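Local coordinates for hypothetical sugar ABC-transporter sugar binding protein (Arthrobacter globiformis, PDB 7BVT) that binds cyclic alpha-maltosyl-1,6-maltose and, as the solute-binding protein of a sugar ABC transporter, probably delivers it to the membrane for uptake, at residues A[107-115]-A[313-321]; A[83-94]-A[294-304]. All coordinates share one frame; numbering follows the deposited sequence.

In the fold
Both contacts lie on the same side of the chain's centre, with their own centres about 15 Å apart. Along the chain their segments alternate: 83-94, then 107-115, then 294-304, then 313-321. Contact 2 pairs strand 86-90 with strand 292-301 in the mixed sheet and reaches the sugar at one end. Contact 1 sets the loop that leads into helix 112-117 against helix 306-319, the helix that follows strand 292-301. That helix also covers the sheet, since L316 of contact 1 packs on A299 and V301 of contact 2. Loop, helix and strand pair are thus layered together, with the glycan pocket at the edge of contact 2.

Contact 1: A[107-115]-A[313-321]; sequences NGRIPDDTL and ADFLSWFLE
With OG beside its own backbone N (chi1 -61°), S317 holds its hydroxyl between the helix and the loop, where P111 CD and I110 CA come up to it. I110 has the same first torsion, CG1 beside the backbone N, and the chain runs on extended (chi2 -179°), which carries CD1 to 4.1 Å from L316 CB and close to L320 CD1.

The hydroxyl is tied back to its own helix. S317 OG donates to A313 O at 2.8 Å, from above the carbonyl plane, while S317 N reaches that oxygen from the opposite face, so two bonds grip it. This fixes the rotation of OG and leaves it 3.3 Å from P111 CD. Replacing S317 by an alanine removes the hydroxyl, and A313 O, left with the S317 amide alone of these two donors, would probably be less firmly held, with a gap beside P111 CD. One turn earlier A313 CB presses on R109 CB at 3.5 Å; the guanidinium group runs away from this patch to a salt bridge with D310.

At the other end T114 CG2 meets L320 CB at 3.7 Å, the two side chains crossing at about a right angle. T114 OG1 works through water: one water joins it to S317 O, and a second joins it to L320 O, which accepts at 2.6 Å. The C-terminal end of helix 306-319, including L320 just beyond it, is thereby linked to the first turn of helix 112-117.

This is loop-on-helix packing over the mixed sheet, with I110 and L320 on V135 and L316 on strand 292-301, in a bacterial solute-binding protein.

Contact 2: A[83-94]-A[294-304]; sequences LPDIAIGDLVWV and LGGEQAMVFEN. With GLC (alpha-D-glucopyranose), chain B.
Strands 86-90 and 297-301 form an antiparallel ladder in the mixed sheet of this solute-binding protein, A87 facing M300 and G89 facing Q298 as hydrogen-bonded pairs. Each pair is closed by two backbone bonds, and the one from Q298 N to G89 O is nearly straight (168°). F302 N to D85 O extends the ladder at one end; at the other, L91 N gives G296 O a weak bond.

Apolar contacts line both faces. On the face of I86 and I88, these side chains meet V301 and A299, and helix 306-319 packs on I86, A299 and V301 through A312 and L316. On the other face M300 bends at chi3 (-87°), which turns CE back over the strand to 3.7 Å from G89 N, while its SD lies against V94 CG2. F302 takes L83 over one ring face as a CH-pi contact, CD2 standing 4.2 Å from the ring centroid, and A87 CB approaches the ring at CE2. L91 CD1 packs on Q298 CD at 3.6 Å.

Polar side-chain contacts gather at the sugar and just beside it. The amide of Q298 folds back along its own segment, NE2 donating to G296 O from above the carbonyl plane. With CG anti to the backbone N (chi1 -178°), the D90 carboxylate lies beside the glucose: OD1 accepts from GLC O3 at 2.7 Å, whereas OD2 takes V92 N in an Asx turn. R371 and N140 also bond this glucose, and Y35 also hydrogen-bonds E297 OE2. G296 N makes a weak bond to GLC O2. One water donates to both D90 OD1 and E297 OE2, and lies 2.5 Å from GLC O2.

Contact 1: A[107-115]-A[313-321]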
loop_
_atom_site.group_PDB
_atom_site.type_symbol
_atom_site.label_atom_id
_atom_site.label_comp_id
_atom_site.label_asym_id
_atom_site.label_seq_id
_atom_site.Cartn_x
_atom_site.Cartn_y
_atom_site.Cartn_z
ATOM N N ASN A 107 16.070 -11.875 10.829
ATOM C CA ASN A 107 16.444 -11.625 12.225
ATOM C C ASN A 107 17.811 -12.238 12.495
ATOM O O ASN A 107 18.072 -13.338 12.062
ATOM C CB ASN A 107 15.454 -12.252 13.182
ATOM C CG ASN A 107 14.134 -11.533 13.198
ATOM O OD1 ASN A 107 14.080 -10.304 13.142
ATOM N ND2 ASN A 107 13.070 -12.333 13.327
ATOM N N GLY A 108 18.663 -11.456 13.137
ATOM C CA GLY A 108 20.053 -11.850 13.383
ATOM C C GLY A 108 20.958 -11.598 12.193
ATOM O O GLY A 108 22.173 -11.854 12.323
ATOM N N ARG A 109 20.418 -11.105 11.078
ATOM C CA ARG A 109 21.234 -10.790 9.858
ATOM C C ARG A 109 21.211 -9.278 9.639
ATOM O O ARG A 109 22.246 -8.675 9.403
ATOM C CB ARG A 109 20.701 -11.567 8.656
ATOM C CG ARG A 109 20.720 -13.084 8.816
ATOM C CD ARG A 109 20.518 -13.844 7.513
ATOM N NE ARG A 109 20.056 -15.240 7.760
ATOM C CZ ARG A 109 20.861 -16.258 8.009
ATOM N NH1 ARG A 109 22.169 -16.113 7.957
ATOM N NH2 ARG A 109 20.374 -17.461 8.243
ATOM N N ILE A 110 20.061 -8.676 9.720
ATOM C CA ILE A 110 19.910 -7.197 9.711
ATOM C C ILE A 110 19.965 -6.728 11.151
ATOM O O ILE A 110 19.347 -7.376 12.008
ATOM C CB ILE A 110 18.601 -6.817 8.985
ATOM C CG1 ILE A 110 18.630 -7.359 7.552
ATOM C CG2 ILE A 110 18.341 -5.333 9.081
ATOM C CD1 ILE A 110 17.389 -7.018 6.732
ATOM N N PRO A 111 20.620 -5.610 11.480
ATOM C CA PRO A 111 20.749 -5.203 12.876
ATOM C C PRO A 111 19.388 -5.073 13.558
ATOM O O PRO A 111 18.405 -4.567 13.004
ATOM C CB PRO A 111 21.440 -3.837 12.812
ATOM C CG PRO A 111 22.287 -3.986 11.577
ATOM C CD PRO A 111 21.377 -4.695 10.609
ATOM N N ASP A 112 19.331 -5.559 14.785
ATOM C CA ASP A 112 18.105 -5.497 15.585
ATOM C C ASP A 112 17.547 -4.073 15.601
ATOM O O ASP A 112 16.287 -3.870 15.422
ATOM C CB ASP A 112 18.363 -5.966 17.016
ATOM C CG ASP A 112 18.953 -7.352 17.250
ATOM O OD1 ASP A 112 19.069 -8.184 16.326
ATOM O OD2 ASP A 112 19.252 -7.635 18.424
ATOM N N ASP A 113 18.384 -3.046 15.798
ATOM C CA ASP A 113 17.867 -1.655 15.913
ATOM C C ASP A 113 17.268 -1.191 14.572
ATOM O O ASP A 113 16.312 -0.423 14.577
ATOM C CB ASP A 113 18.909 -0.677 16.426
ATOM C CG ASP A 113 19.297 -0.920 17.890
ATOM O OD1 ASP A 113 18.679 -1.785 18.525
ATOM O OD2 ASP A 113 20.249 -0.263 18.354
ATOM N N THR A 114 17.778 -1.683 13.449
ATOM C CA THR A 114 17.176 -1.347 12.138
ATOM C C THR A 114 15.774 -1.972 12.084
ATOM O O THR A 114 14.823 -1.283 11.778
ATOM C CB THR A 114 18.050 -1.864 10.990
ATOM O OG1 THR A 114 19.228 -1.019 11.007
ATOM C CG2 THR A 114 17.326 -1.793 9.672
ATOM N N LEU A 115 15.693 -3.274 12.397
ATOM C CA LEU A 115 14.380 -3.964 12.282
ATOM C C LEU A 115 13.366 -3.352 13.276
ATOM O O LEU A 115 12.200 -3.178 12.908
ATOM C CB LEU A 115 14.583 -5.466 12.450
ATOM C CG LEU A 115 15.327 -6.162 11.316
ATOM C CD1 LEU A 115 15.518 -7.637 11.611
ATOM C CD2 LEU A 115 14.573 -5.965 10.021
ATOM N N ALA A 313 22.051 -10.015 3.178
ATOM C CA ALA A 313 21.502 -9.192 4.277
ATOM C C ALA A 313 22.420 -7.992 4.561
ATOM O O ALA A 313 21.957 -6.964 5.041
ATOM C CB ALA A 313 21.305 -10.057 5.521
ATOM N N ASP A 314 23.706 -8.056 4.223
ATOM C CA ASP A 314 24.637 -6.923 4.421
ATOM C C ASP A 314 24.194 -5.769 3.507
ATOM O O ASP A 314 24.166 -4.622 3.966
ATOM C CB ASP A 314 26.101 -7.275 4.151
ATOM C CG ASP A 314 27.043 -6.143 4.482
ATOM O OD1 ASP A 314 27.278 -5.931 5.701
ATOM O OD2 ASP A 314 27.513 -5.432 3.533
ATOM N N PHE A 315 23.865 -6.079 2.269
ATOM C CA PHE A 315 23.353 -5.054 1.331
ATOM C C PHE A 315 22.016 -4.477 1.845
ATOM O O PHE A 315 21.871 -3.237 1.916
ATOM C CB PHE A 315 23.198 -5.607 -0.072
ATOM C CG PHE A 315 22.474 -4.657 -0.976
ATOM C CD1 PHE A 315 23.018 -3.418 -1.284
ATOM C CD2 PHE A 315 21.214 -4.976 -1.429
ATOM C CE1 PHE A 315 22.311 -2.526 -2.055
ATOM C CE2 PHE A 315 20.513 -4.080 -2.212
ATOM C CZ PHE A 315 21.076 -2.865 -2.547
ATOM N N LEU A 316 21.111 -5.345 2.278
ATOM C CA LEU A 316 19.788 -4.859 2.760
ATOM C C LEU A 316 20.010 -4.015 4.020
ATOM O O LEU A 316 19.352 -2.988 4.181
ATOM C CB LEU A 316 18.866 -6.059 3.008
ATOM C CG LEU A 316 18.387 -6.844 1.801
ATOM C CD1 LEU A 316 17.414 -7.933 2.203
ATOM C CD2 LEU A 316 17.775 -5.969 0.738
ATOM N N SER A 317 20.935 -4.412 4.905
ATOM C CA SER A 317 21.223 -3.627 6.140
ATOM C C SER A 317 21.693 -2.225 5.729
ATOM O O SER A 317 21.241 -1.240 6.284
ATOM C CB SER A 317 22.261 -4.318 7.012
ATOM O OG SER A 317 21.796 -5.605 7.448
ATOM N N TRP A 318 22.578 -2.156 4.739
ATOM C CA TRP A 318 23.096 -0.833 4.295
ATOM C C TRP A 318 21.958 -0.007 3.692
ATOM O O TRP A 318 21.836 1.195 3.994
ATOM C CB TRP A 318 24.273 -1.062 3.330
ATOM C CG TRP A 318 24.769 0.218 2.752
ATOM C CD1 TRP A 318 25.739 1.032 3.269
ATOM C CD2 TRP A 318 24.345 0.814 1.507
ATOM N NE1 TRP A 318 25.893 2.143 2.468
ATOM C CE2 TRP A 318 25.100 2.001 1.365
ATOM C CE3 TRP A 318 23.420 0.485 0.496
ATOM C CZ2 TRP A 318 24.887 2.893 0.326
ATOM C CZ3 TRP A 318 23.269 1.335 -0.577
ATOM C CH2 TRP A 318 24.034 2.492 -0.687
ATOM N N PHE A 319 21.167 -0.652 2.855
ATOM C CA PHE A 319 20.007 -0.020 2.202
ATOM C C PHE A 319 19.045 0.550 3.251
ATOM O O PHE A 319 18.407 1.569 2.984
ATOM C CB PHE A 319 19.304 -1.011 1.278
ATOM C CG PHE A 319 18.502 -0.306 0.222
ATOM C CD1 PHE A 319 19.125 0.299 -0.864
ATOM C CD2 PHE A 319 17.122 -0.275 0.292
ATOM C CE1 PHE A 319 18.377 0.900 -1.858
ATOM C CE2 PHE A 319 16.390 0.324 -0.719
ATOM C CZ PHE A 319 17.022 0.923 -1.783
ATOM N N LEU A 320 18.990 -0.059 4.439
ATOM C CA LEU A 320 18.001 0.340 5.486
ATOM C C LEU A 320 18.613 1.280 6.527
ATOM O O LEU A 320 17.936 1.591 7.511
ATOM C CB LEU A 320 17.446 -0.942 6.116
ATOM C CG LEU A 320 16.467 -1.690 5.203
ATOM C CD1 LEU A 320 16.103 -3.052 5.763
ATOM C CD2 LEU A 320 15.201 -0.865 4.923
ATOM N N GLU A 321 19.861 1.732 6.349
ATOM C CA GLU A 321 20.417 2.761 7.267
ATOM C C GLU A 321 19.712 4.080 6.969
ATOM O O GLU A 321 19.316 4.339 5.805
ATOM C CB GLU A 321 21.930 2.867 7.102
ATOM C CG GLU A 321 22.641 1.587 7.476
ATOM C CD GLU A 321 24.147 1.583 7.328
ATOM O OE1 GLU A 321 24.703 2.593 6.835
ATOM O OE2 GLU A 321 24.752 0.569 7.706
HETATM O O HOH W 1 21.005 -1.685 9.062
HETATM O O HOH W 2 18.450 1.522 10.098
#

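Contact 2: A[83-94]-A[294-304]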
loop_
_atom_site.group_PDB
_atom_site.type_symbol
_atom_site.label_atom_id
_atom_site.label_comp_id
_atom_site.label_asym_id
_atom_site.label_seq_id
_atom_site.Cartn_x
_atom_site.Cartn_y
_atom_site.Cartn_z
ATOM N N LEU A 83 17.114 -19.529 -8.529
ATOM C CA LEU A 83 16.505 -18.400 -7.809
ATOM C C LEU A 83 17.567 -17.344 -7.593
ATOM O O LEU A 83 18.747 -17.648 -7.433
ATOM C CB LEU A 83 15.906 -18.894 -6.486
ATOM C CG LEU A 83 14.592 -19.647 -6.601
ATOM C CD1 LEU A 83 14.233 -20.346 -5.316
ATOM C CD2 LEU A 83 13.469 -18.719 -6.984
ATOM N N PRO A 84 17.170 -16.071 -7.499
ATOM C CA PRO A 84 18.063 -14.967 -7.206
ATOM C C PRO A 84 18.380 -15.050 -5.704
ATOM O O PRO A 84 17.776 -15.802 -5.010
ATOM C CB PRO A 84 17.264 -13.711 -7.518
ATOM C CG PRO A 84 15.887 -14.146 -7.209
ATOM C CD PRO A 84 15.770 -15.593 -7.642
ATOM N N ASP A 85 19.338 -14.287 -5.284
ATOM C CA ASP A 85 19.678 -14.239 -3.842
ATOM C C ASP A 85 18.664 -13.338 -3.132
ATOM O O ASP A 85 18.227 -13.691 -2.058
ATOM C CB ASP A 85 21.082 -13.721 -3.628
ATOM C CG ASP A 85 22.058 -14.674 -4.286
ATOM O OD1 ASP A 85 21.944 -15.909 -3.989
ATOM O OD2 ASP A 85 22.870 -14.166 -5.097
ATOM N N ILE A 86 18.330 -12.209 -3.732
ATOM C CA ILE A 86 17.312 -11.248 -3.231
ATOM C C ILE A 86 16.209 -11.105 -4.284
ATOM O O ILE A 86 16.489 -10.763 -5.466
ATOM C CB ILE A 86 17.926 -9.889 -2.832
ATOM C CG1 ILE A 86 18.998 -10.012 -1.742
ATOM C CG2 ILE A 86 16.874 -8.888 -2.444
ATOM C CD1 ILE A 86 19.814 -8.748 -1.532
ATOM N N ALA A 87 14.961 -11.210 -3.869
ATOM C CA ALA A 87 13.814 -10.737 -4.673
ATOM C C ALA A 87 13.184 -9.511 -4.012
ATOM O O ALA A 87 12.999 -9.512 -2.792
ATOM C CB ALA A 87 12.772 -11.822 -4.786
ATOM N N ILE A 88 12.848 -8.505 -4.779
ATOM C CA ILE A 88 12.112 -7.334 -4.259
ATOM C C ILE A 88 10.747 -7.341 -4.942
ATOM O O ILE A 88 10.671 -7.124 -6.162
ATOM C CB ILE A 88 12.905 -6.032 -4.447
ATOM C CG1 ILE A 88 14.287 -6.124 -3.788
ATOM C CG2 ILE A 88 12.130 -4.809 -3.966
ATOM C CD1 ILE A 88 15.123 -4.903 -3.912
ATOM N N GLY A 89 9.693 -7.578 -4.161
ATOM C CA GLY A 89 8.340 -7.802 -4.674
ATOM C C GLY A 89 7.321 -6.910 -4.029
ATOM O O GLY A 89 7.627 -6.226 -3.065
ATOM N N ASP A 90 6.098 -6.974 -4.507
ATOM C CA ASP A 90 4.974 -6.264 -3.880
ATOM C C ASP A 90 4.696 -6.879 -2.511
ATOM O O ASP A 90 4.911 -8.089 -2.312
ATOM C CB ASP A 90 3.731 -6.332 -4.765
ATOM C CG ASP A 90 2.613 -5.521 -4.086
ATOM O OD1 ASP A 90 2.828 -4.307 -3.868
ATOM O OD2 ASP A 90 1.618 -6.142 -3.624
ATOM N N LEU A 91 4.171 -6.065 -1.590
ATOM C CA LEU A 91 3.728 -6.539 -0.247
ATOM C C LEU A 91 2.990 -7.867 -0.343
ATOM O O LEU A 91 3.366 -8.844 0.347
ATOM C CB LEU A 91 2.829 -5.496 0.400
ATOM C CG LEU A 91 2.372 -5.856 1.802
ATOM C CD1 LEU A 91 3.521 -5.755 2.778
ATOM C CD2 LEU A 91 1.233 -4.958 2.256
ATOM N N VAL A 92 1.927 -7.909 -1.117
ATOM C CA VAL A 92 1.000 -9.075 -1.071
ATOM C C VAL A 92 1.665 -10.285 -1.744
ATOM O O VAL A 92 1.107 -11.378 -1.643
ATOM C CB VAL A 92 -0.376 -8.715 -1.669
ATOM C CG1 VAL A 92 -0.947 -7.483 -0.988
ATOM C CG2 VAL A 92 -0.316 -8.506 -3.151
ATOM N N TRP A 93 2.817 -10.117 -2.394
ATOM C CA TRP A 93 3.524 -11.289 -2.972
ATOM C C TRP A 93 4.277 -12.069 -1.909
ATOM O O TRP A 93 4.571 -13.250 -2.155
ATOM C CB TRP A 93 4.484 -10.914 -4.084
ATOM C CG TRP A 93 3.856 -10.287 -5.276
ATOM C CD1 TRP A 93 2.524 -10.128 -5.557
ATOM C CD2 TRP A 93 4.582 -9.793 -6.400
ATOM N NE1 TRP A 93 2.389 -9.528 -6.778
ATOM C CE2 TRP A 93 3.628 -9.302 -7.311
ATOM C CE3 TRP A 93 5.933 -9.677 -6.694
ATOM C CZ2 TRP A 93 4.010 -8.723 -8.511
ATOM C CZ3 TRP A 93 6.313 -9.084 -7.880
ATOM C CH2 TRP A 93 5.354 -8.623 -8.772
ATOM N N VAL A 94 4.691 -11.434 -0.831
ATOM C CA VAL A 94 5.641 -12.090 0.121
ATOM C C VAL A 94 5.147 -13.469 0.503
ATOM O O VAL A 94 5.904 -14.431 0.453
ATOM C CB VAL A 94 5.929 -11.221 1.352
ATOM C CG1 VAL A 94 6.717 -11.985 2.383
ATOM C CG2 VAL A 94 6.659 -9.969 0.945
ATOM N N LEU A 294 -1.162 0.101 3.592
ATOM C CA LEU A 294 0.247 0.159 3.138
ATOM C C LEU A 294 0.466 -0.600 1.839
ATOM O O LEU A 294 0.038 -1.735 1.705
ATOM C CB LEU A 294 1.166 -0.398 4.204
ATOM C CG LEU A 294 1.305 0.467 5.450
ATOM C CD1 LEU A 294 1.797 -0.335 6.636
ATOM C CD2 LEU A 294 2.220 1.653 5.160
ATOM N N GLY A 295 1.177 0.041 0.921
ATOM C CA GLY A 295 1.744 -0.617 -0.264
ATOM C C GLY A 295 3.240 -0.519 -0.262
ATOM O O GLY A 295 3.816 -0.015 0.709
ATOM N N GLY A 296 3.822 -0.990 -1.338
ATOM C CA GLY A 296 5.255 -0.802 -1.565
ATOM C C GLY A 296 6.024 -2.104 -1.612
ATOM O O GLY A 296 5.406 -3.197 -1.551
ATOM N N GLU A 297 7.346 -1.984 -1.751
ATOM C CA GLU A 297 8.199 -3.146 -2.070
ATOM C C GLU A 297 8.862 -3.727 -0.829
ATOM O O GLU A 297 9.288 -2.957 0.034
ATOM C CB GLU A 297 9.282 -2.718 -3.039
ATOM C CG GLU A 297 8.745 -2.632 -4.455
ATOM C CD GLU A 297 7.831 -1.457 -4.767
ATOM O OE1 GLU A 297 8.241 -0.321 -4.557
ATOM O OE2 GLU A 297 6.692 -1.711 -5.191
ATOM N N GLN A 298 8.951 -5.046 -0.798
ATOM C CA GLN A 298 9.551 -5.810 0.302
ATOM C C GLN A 298 10.742 -6.579 -0.275
ATOM O O GLN A 298 10.579 -7.172 -1.340
ATOM C CB GLN A 298 8.558 -6.819 0.862
ATOM C CG GLN A 298 7.126 -6.305 0.998
ATOM C CD GLN A 298 6.970 -5.076 1.841
ATOM O OE1 GLN A 298 7.359 -5.060 3.014
ATOM N NE2 GLN A 298 6.371 -4.030 1.300
ATOM N N ALA A 299 11.829 -6.690 0.488
ATOM C CA ALA A 299 12.985 -7.499 0.043
ATOM C C ALA A 299 12.923 -8.824 0.781
ATOM O O ALA A 299 12.623 -8.816 1.979
ATOM C CB ALA A 299 14.277 -6.751 0.286
ATOM N N MET A 300 13.292 -9.877 0.110
ATOM C CA MET A 300 13.302 -11.287 0.580
ATOM C C MET A 300 14.642 -11.913 0.158
ATOM O O MET A 300 15.072 -11.646 -0.975
ATOM C CB MET A 300 12.157 -12.051 -0.065
ATOM C CG MET A 300 10.800 -11.557 0.420
ATOM S SD MET A 300 9.539 -11.930 -0.781
ATOM C CE MET A 300 9.663 -10.466 -1.824
ATOM N N VAL A 301 15.261 -12.679 1.039
ATOM C CA VAL A 301 16.544 -13.402 0.747
ATOM C C VAL A 301 16.228 -14.877 0.627
ATOM O O VAL A 301 15.693 -15.457 1.582
ATOM C CB VAL A 301 17.599 -13.131 1.814
ATOM C CG1 VAL A 301 18.827 -14.023 1.638
ATOM C CG2 VAL A 301 17.952 -11.673 1.925
ATOM N N PHE A 302 16.478 -15.490 -0.521
ATOM C CA PHE A 302 16.284 -16.938 -0.688
ATOM C C PHE A 302 17.458 -17.660 0.009
ATOM O O PHE A 302 18.623 -17.265 -0.182
ATOM C CB PHE A 302 16.209 -17.349 -2.163
ATOM C CG PHE A 302 14.900 -17.005 -2.807
ATOM C CD1 PHE A 302 13.771 -17.758 -2.534
ATOM C CD2 PHE A 302 14.779 -15.883 -3.607
ATOM C CE1 PHE A 302 12.561 -17.434 -3.120
ATOM C CE2 PHE A 302 13.554 -15.551 -4.174
ATOM C CZ PHE A 302 12.459 -16.321 -3.908
ATOM N N GLU A 303 17.167 -18.656 0.836
ATOM C CA GLU A 303 18.210 -19.311 1.666
ATOM C C GLU A 303 19.147 -20.134 0.791
ATOM O O GLU A 303 18.667 -20.942 0.009
ATOM C CB GLU A 303 17.586 -20.230 2.692
ATOM C CG GLU A 303 18.576 -20.528 3.795
ATOM C CD GLU A 303 17.817 -20.939 5.026
ATOM O OE1 GLU A 303 17.164 -22.000 4.958
ATOM O OE2 GLU A 303 17.783 -20.132 5.971
ATOM N N ASN A 304 20.438 -19.892 0.984
ATOM C CA ASN A 304 21.599 -20.570 0.368
ATOM C C ASN A 304 22.476 -21.031 1.544
ATOM O O ASN A 304 21.920 -21.727 2.417
ATOM C CB ASN A 304 22.229 -19.634 -0.669
ATOM C CG ASN A 304 21.359 -19.450 -1.903
ATOM O OD1 ASN A 304 20.903 -18.335 -2.225
ATOM N ND2 ASN A 304 21.194 -20.531 -2.643
HETATM C C1 GLC B . 0.079 -0.053 -4.999
HETATM C C2 GLC B . 0.714 -0.738 -3.828
HETATM C C3 GLC B . 0.327 -2.195 -3.797
HETATM C C4 GLC B . -1.208 -2.281 -3.821
HETATM C C5 GLC B . -1.733 -1.634 -5.096
HETATM C C6 GLC B . -3.271 -1.674 -5.130
HETATM O O2 GLC B . 2.103 -0.464 -3.869
HETATM O O3 GLC B . 0.903 -2.809 -2.632
HETATM O O4 GLC B . -1.659 -3.622 -3.820
HETATM O O5 GLC B . -1.356 -0.280 -5.081
HETATM O O6 GLC B . -3.680 -1.528 -6.487
HETATM O O HOH W 3 3.877 -1.999 -4.803
#